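Local structure of probable oxidoreductase (Mycobacterium abscessus, 4EYE) at residues I188-R193 and L209-G214; L164-A169 and V231-G236. The protein probably catalyses an oxidation-reduction reaction as a member of the quinone oxidoreductase branch of the zinc-binding dehydrogenase family. All coordinates share one frame; numbering follows the deposited sequence.

Contact 1 (I188-R193 and L209-G214)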
loop_
_atom_site.group_PDB
_atom_site.type_symbol
_atom_site.label_atom_id
_atom_site.label_comp_id
_atom_site.label_asym_id
_atom_site.label_seq_id
_atom_site.Cartn_x
_atom_site.Cartn_y
_atom_site.Cartn_z
ATOM N N ILE A 188 -8.712 -16.355 -4.503
ATOM C CA ILE A 188 -10.133 -16.055 -4.495
ATOM C C ILE A 188 -10.244 -14.659 -3.897
ATOM O O ILE A 188 -9.692 -14.423 -2.818
ATOM C CB ILE A 188 -10.928 -17.063 -3.630
ATOM C CG1 ILE A 188 -10.840 -18.474 -4.221
ATOM C CG2 ILE A 188 -12.414 -16.702 -3.607
ATOM C CD1 ILE A 188 -11.247 -19.574 -3.252
ATOM N N ALA A 189 -10.919 -13.753 -4.599
ATOM C CA ALA A 189 -11.100 -12.393 -4.148
ATOM C C ALA A 189 -12.559 -12.133 -3.823
ATOM O O ALA A 189 -13.456 -12.543 -4.593
ATOM C CB ALA A 189 -10.641 -11.446 -5.234
ATOM N N VAL A 190 -12.806 -11.467 -2.699
ATOM C CA VAL A 190 -14.154 -10.987 -2.363
ATOM C C VAL A 190 -14.165 -9.470 -2.456
ATOM O O VAL A 190 -13.230 -8.821 -1.974
ATOM C CB VAL A 190 -14.582 -11.418 -0.966
ATOM C CG1 VAL A 190 -15.972 -10.856 -0.638
ATOM C CG2 VAL A 190 -14.629 -12.946 -0.908
ATOM N N VAL A 191 -15.165 -8.926 -3.142
ATOM C CA VAL A 191 -15.300 -7.483 -3.290
ATOM C C VAL A 191 -16.546 -6.974 -2.564
ATOM O O VAL A 191 -17.638 -7.482 -2.777
ATOM C CB VAL A 191 -15.372 -7.047 -4.771
ATOM C CG1 VAL A 191 -14.040 -7.328 -5.492
ATOM C CG2 VAL A 191 -16.564 -7.675 -5.498
ATOM N N ASN A 192 -16.404 -5.965 -1.714
ATOM C CA ASN A 192 -17.603 -5.308 -1.224
ATOM C C ASN A 192 -18.155 -4.234 -2.173
ATOM O O ASN A 192 -19.291 -3.797 -2.005
ATOM C CB ASN A 192 -17.488 -4.833 0.227
ATOM C CG ASN A 192 -16.299 -3.965 0.484
ATOM O OD1 ASN A 192 -16.311 -2.774 0.155
ATOM N ND2 ASN A 192 -15.274 -4.534 1.139
ATOM N N ARG A 193 -17.371 -3.829 -3.171
ATOM C CA ARG A 193 -17.859 -2.938 -4.242
ATOM C C ARG A 193 -18.016 -3.770 -5.520
ATOM O O ARG A 193 -17.033 -4.086 -6.184
ATOM C CB ARG A 193 -16.862 -1.792 -4.478
ATOM C CG ARG A 193 -16.818 -0.737 -3.362
ATOM C CD ARG A 193 -15.631 0.208 -3.544
ATOM N NE ARG A 193 -14.329 -0.443 -3.261
ATOM C CZ ARG A 193 -13.140 0.116 -3.475
ATOM N NH1 ARG A 193 -13.048 1.366 -3.940
ATOM N NH2 ARG A 193 -12.024 -0.571 -3.199
ATOM N N LEU A 209 -15.839 -13.081 -6.003
ATOM C CA LEU A 209 -17.123 -13.279 -5.347
ATOM C C LEU A 209 -17.565 -11.998 -4.683
ATOM O O LEU A 209 -16.729 -11.266 -4.145
ATOM C CB LEU A 209 -17.022 -14.366 -4.277
ATOM C CG LEU A 209 -16.867 -15.787 -4.794
ATOM C CD1 LEU A 209 -16.438 -16.670 -3.636
ATOM C CD2 LEU A 209 -18.173 -16.254 -5.430
ATOM N N PRO A 210 -18.889 -11.719 -4.701
ATOM C CA PRO A 210 -19.385 -10.520 -4.055
ATOM C C PRO A 210 -19.565 -10.745 -2.549
ATOM O O PRO A 210 -19.821 -11.856 -2.117
ATOM C CB PRO A 210 -20.719 -10.273 -4.755
ATOM C CG PRO A 210 -21.187 -11.631 -5.155
ATOM C CD PRO A 210 -19.952 -12.453 -5.407
ATOM N N LEU A 211 -19.389 -9.702 -1.755
ATOM C CA LEU A 211 -19.597 -9.811 -0.321
ATOM C C LEU A 211 -21.080 -9.644 -0.065
ATOM O O LEU A 211 -21.556 -8.530 0.070
ATOM C CB LEU A 211 -18.810 -8.738 0.438
ATOM C CG LEU A 211 -18.938 -8.795 1.971
ATOM C CD1 LEU A 211 -18.039 -9.885 2.557
ATOM C CD2 LEU A 211 -18.626 -7.430 2.600
ATOM N N GLU A 212 -21.800 -10.760 -0.079
ATOM C CA GLU A 212 -23.248 -10.801 0.166
ATOM C C GLU A 212 -23.536 -11.965 1.095
ATOM O O GLU A 212 -22.645 -12.753 1.357
ATOM C CB GLU A 212 -23.999 -11.030 -1.151
ATOM C CG GLU A 212 -24.074 -9.776 -2.021
ATOM C CD GLU A 212 -24.345 -10.066 -3.487
ATOM O OE1 GLU A 212 -24.612 -11.233 -3.814
ATOM O OE2 GLU A 212 -24.261 -9.114 -4.298
ATOM N N GLU A 213 -24.789 -12.108 1.539
ATOM C CA GLU A 213 -25.181 -13.226 2.402
ATOM C C GLU A 213 -24.690 -14.534 1.805
ATOM O O GLU A 213 -24.833 -14.775 0.603
ATOM C CB GLU A 213 -26.715 -13.275 2.610
ATOM N N GLY A 214 -24.093 -15.367 2.647
ATOM C CA GLY A 214 -23.608 -16.692 2.249
ATOM C C GLY A 214 -22.235 -16.733 1.559
ATOM O O GLY A 214 -21.817 -17.784 1.079
#
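Leu209 lies alongside Val190 in parallel register and grips the strand on both flanks of that residue. Its N donates to Ala189 O at 2.8 Å and its O accepts from Val191 N at 3.0 Å. The same oxygen takes a CA-H...O contact from Val190 CA, so it is held by two donors of unequal strength. With CG beside its backbone N (chi1 -71°), the Leu209 side chain leans back along the chain and sets CD1 obliquely across Ile188 CG2 at 4.0 Å. Helix 215-222 packs on this face, Val219 against Leu209 and Trp215 against Val190. Pro210 pairs with Val191 and faces the other way; Val191, like Ala189, packs under helix 197-203 against Val200. Leu211 continues the ladder as the strand ends: its N reaches Val191 O at 3.0 Å, but the donor stands 40° above the carbonyl plane. Val190 CG1, anti to the backbone N (chi1 178°), extends forward past Leu209 to touch Leu211 CB at 3.7 Å, the two side chains crossing at about a right angle. Beyond it, Leu211 CD2 lies against Asn192 CB at 3.7 Å, at the more open end of the contact. Leu211 also centres an inverse gamma turn, with a weak bond from Glu212 N to Pro210 O, which turns the chain away from the strand toward Gly214, the N-cap of helix 215-222. Arg193 turns away, its NH1 bonded to Gly332 O and Val334 O. Strand 186-191, helix 197-203 and strand 207-210 thus form a beta-alpha-beta crossover of a Rossmann fold. In relatives the end of this second strand lies beside the adenosine part of the nicotinamide cofactor, consistent with a similar place for the strand end at Asn192.

Contact 2 (L164-A169 and V231-G236); sequences LVLGAA and VVDPIG
Leu164 and Val232 are joined by a backbone bond, Val232 N to Leu164 O at 2.7 Å. The next bond runs the other way, Leu166 N to Val232 O at 3.0 Å, so Val232 uses both its polar backbone atoms on one neighbour, as parallel strands do. The pair joins the first and fourth strands of the Rossmann sheet, order 3-2-1-4-5-6. Apolar contacts follow the ladder: Leu164 and Val231 lie side by side pointing the same way, CD2 against CG2 at 3.8 Å. Leu166 CG, beside its backbone N (chi1 -63°), carries CD1 to Val231 CG1 at 4.0 Å; the Leu166 side chain crosses that of Asp233 obliquely, CD1 near OD1. Where the strands end, Pro234 CD sits 3.3 Å from Leu166 O, and Ile235 CG1 and CD1 lie over Gly167 CA, CG1 at 3.7 Å, with the backbone there at positive phi. Asp233 folds back on its own segment: OD1 accepts from Ile235 N at 2.9 Å, an Asx turn, and from Gly236 N at 3.0 Å, the wider Asx motif, both arriving from the same face of the carboxylate. Val165 and Val232 face helices 143-154 and 171-182, meeting Tyr151 and Ala176, while Leu164 and Val231 touch Thr246 on the other face. Strand 162-165 is set between 186-191 and 228-233, and strand 228-233 continues the sheet to 251-255.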
loop_
_atom_site.group_PDB
_atom_site.type_symbol
_atom_site.label_atom_id
_atom_site.label_comp_id
_atom_site.label_asym_id
_atom_site.label_seq_id
_atom_site.Cartn_x
_atom_site.Cartn_y
_atom_site.Cartn_z
ATOM N N LEU A 164 -7.508 -16.291 0.140
ATOM C CA LEU A 164 -8.693 -15.485 0.069
ATOM C C LEU A 164 -8.259 -14.053 0.360
ATOM O O LEU A 164 -7.731 -13.782 1.446
ATOM C CB LEU A 164 -9.738 -15.893 1.112
ATOM C CG LEU A 164 -10.972 -14.994 1.243
ATOM C CD1 LEU A 164 -11.737 -15.159 -0.059
ATOM C CD2 LEU A 164 -11.834 -15.339 2.473
ATOM N N VAL A 165 -8.539 -13.157 -0.573
ATOM C CA VAL A 165 -8.229 -11.738 -0.396
ATOM C C VAL A 165 -9.548 -10.988 -0.236
ATOM O O VAL A 165 -10.387 -10.997 -1.130
ATOM C CB VAL A 165 -7.409 -11.124 -1.561
ATOM C CG1 VAL A 165 -7.159 -9.628 -1.288
ATOM C CG2 VAL A 165 -6.071 -11.867 -1.769
ATOM N N LEU A 166 -9.703 -10.331 0.906
ATOM C CA LEU A 166 -10.874 -9.486 1.188
ATOM C C LEU A 166 -10.535 -8.037 0.822
ATOM O O LEU A 166 -9.352 -7.674 0.648
ATOM C CB LEU A 166 -11.246 -9.608 2.669
ATOM C CG LEU A 166 -11.689 -11.027 3.146
ATOM C CD1 LEU A 166 -11.842 -11.110 4.650
ATOM C CD2 LEU A 166 -13.029 -11.360 2.538
ATOM N N GLY A 167 -11.563 -7.192 0.712
ATOM C CA GLY A 167 -11.359 -5.768 0.294
ATOM C C GLY A 167 -10.505 -5.671 -0.977
ATOM O O GLY A 167 -9.577 -4.858 -1.081
ATOM N N ALA A 168 -10.783 -6.575 -1.906
ATOM C CA ALA A 168 -9.803 -7.002 -2.900
ATOM C C ALA A 168 -9.462 -5.920 -3.927
ATOM O O ALA A 168 -8.369 -5.938 -4.445
ATOM C CB ALA A 168 -10.290 -8.252 -3.601
ATOM N N ALA A 169 -10.376 -4.985 -4.177
ATOM C CA ALA A 169 -10.121 -3.861 -5.138
ATOM C C ALA A 169 -9.335 -2.658 -4.543
ATOM O O ALA A 169 -8.989 -1.744 -5.255
ATOM C CB ALA A 169 -11.459 -3.340 -5.717
ATOM N N VAL A 231 -6.085 -16.256 4.561
ATOM C CA VAL A 231 -6.982 -15.161 4.317
ATOM C C VAL A 231 -6.185 -13.883 4.528
ATOM O O VAL A 231 -5.455 -13.760 5.520
ATOM C CB VAL A 231 -8.218 -15.204 5.260
ATOM C CG1 VAL A 231 -8.965 -13.882 5.211
ATOM C CG2 VAL A 231 -9.129 -16.389 4.953
ATOM N N VAL A 232 -6.324 -12.924 3.612
ATOM C CA VAL A 232 -5.815 -11.564 3.801
ATOM C C VAL A 232 -6.975 -10.637 4.081
ATOM O O VAL A 232 -7.914 -10.505 3.274
ATOM C CB VAL A 232 -4.996 -11.080 2.591
ATOM C CG1 VAL A 232 -4.596 -9.590 2.756
ATOM C CG2 VAL A 232 -3.751 -11.967 2.424
ATOM N N ASP A 233 -6.934 -10.012 5.242
ATOM C CA ASP A 233 -8.035 -9.165 5.692
ATOM C C ASP A 233 -7.578 -7.750 6.015
ATOM O O ASP A 233 -7.030 -7.523 7.094
ATOM C CB ASP A 233 -8.684 -9.778 6.935
ATOM C CG ASP A 233 -9.866 -8.955 7.423
ATOM O OD1 ASP A 233 -10.344 -8.064 6.670
ATOM O OD2 ASP A 233 -10.301 -9.192 8.569
ATOM N N PRO A 234 -7.758 -6.804 5.067
ATOM C CA PRO A 234 -7.431 -5.403 5.307
ATOM C C PRO A 234 -8.652 -4.586 5.745
ATOM O O PRO A 234 -8.547 -3.372 5.884
ATOM C CB PRO A 234 -6.950 -4.928 3.929
ATOM C CG PRO A 234 -7.654 -5.786 2.950
ATOM C CD PRO A 234 -8.238 -6.982 3.689
ATOM N N ILE A 235 -9.775 -5.252 5.985
ATOM C CA ILE A 235 -11.069 -4.606 6.217
ATOM C C ILE A 235 -11.478 -4.614 7.704
ATOM O O ILE A 235 -11.774 -3.550 8.270
ATOM C CB ILE A 235 -12.167 -5.280 5.338
ATOM C CG1 ILE A 235 -11.920 -4.970 3.844
ATOM C CG2 ILE A 235 -13.586 -4.868 5.752
ATOM C CD1 ILE A 235 -11.586 -3.510 3.504
ATOM N N GLY A 236 -11.451 -5.789 8.337
ATOM C CA GLY A 236 -12.053 -5.987 9.670
ATOM C C GLY A 236 -13.581 -5.970 9.602
ATOM O O GLY A 236 -14.267 -5.486 10.519
#

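How the contacts relate
Contacts 1 and 2 are adjoining parts of one parallel sheet, ordered 207-210, 186-191, 162-165, 228-233, with their centres about 10 Å apart. Strand 186-191 of contact 1 bonds directly to strand 162-165 of contact 2: Ile188 O lies 2.8 Å from Val165 N, and Val165 O lies 2.9 Å from Val190 N. Further on, Val190 O packs against Ala168 CB at 3.4 Å, bringing the end of contact 1 up to the glycine-rich turn that begins at Gly167. All four strands end at the same, C-terminal, edge of the sheet, where related dehydrogenases hold the nicotinamide cofactor; a similar site here is probable.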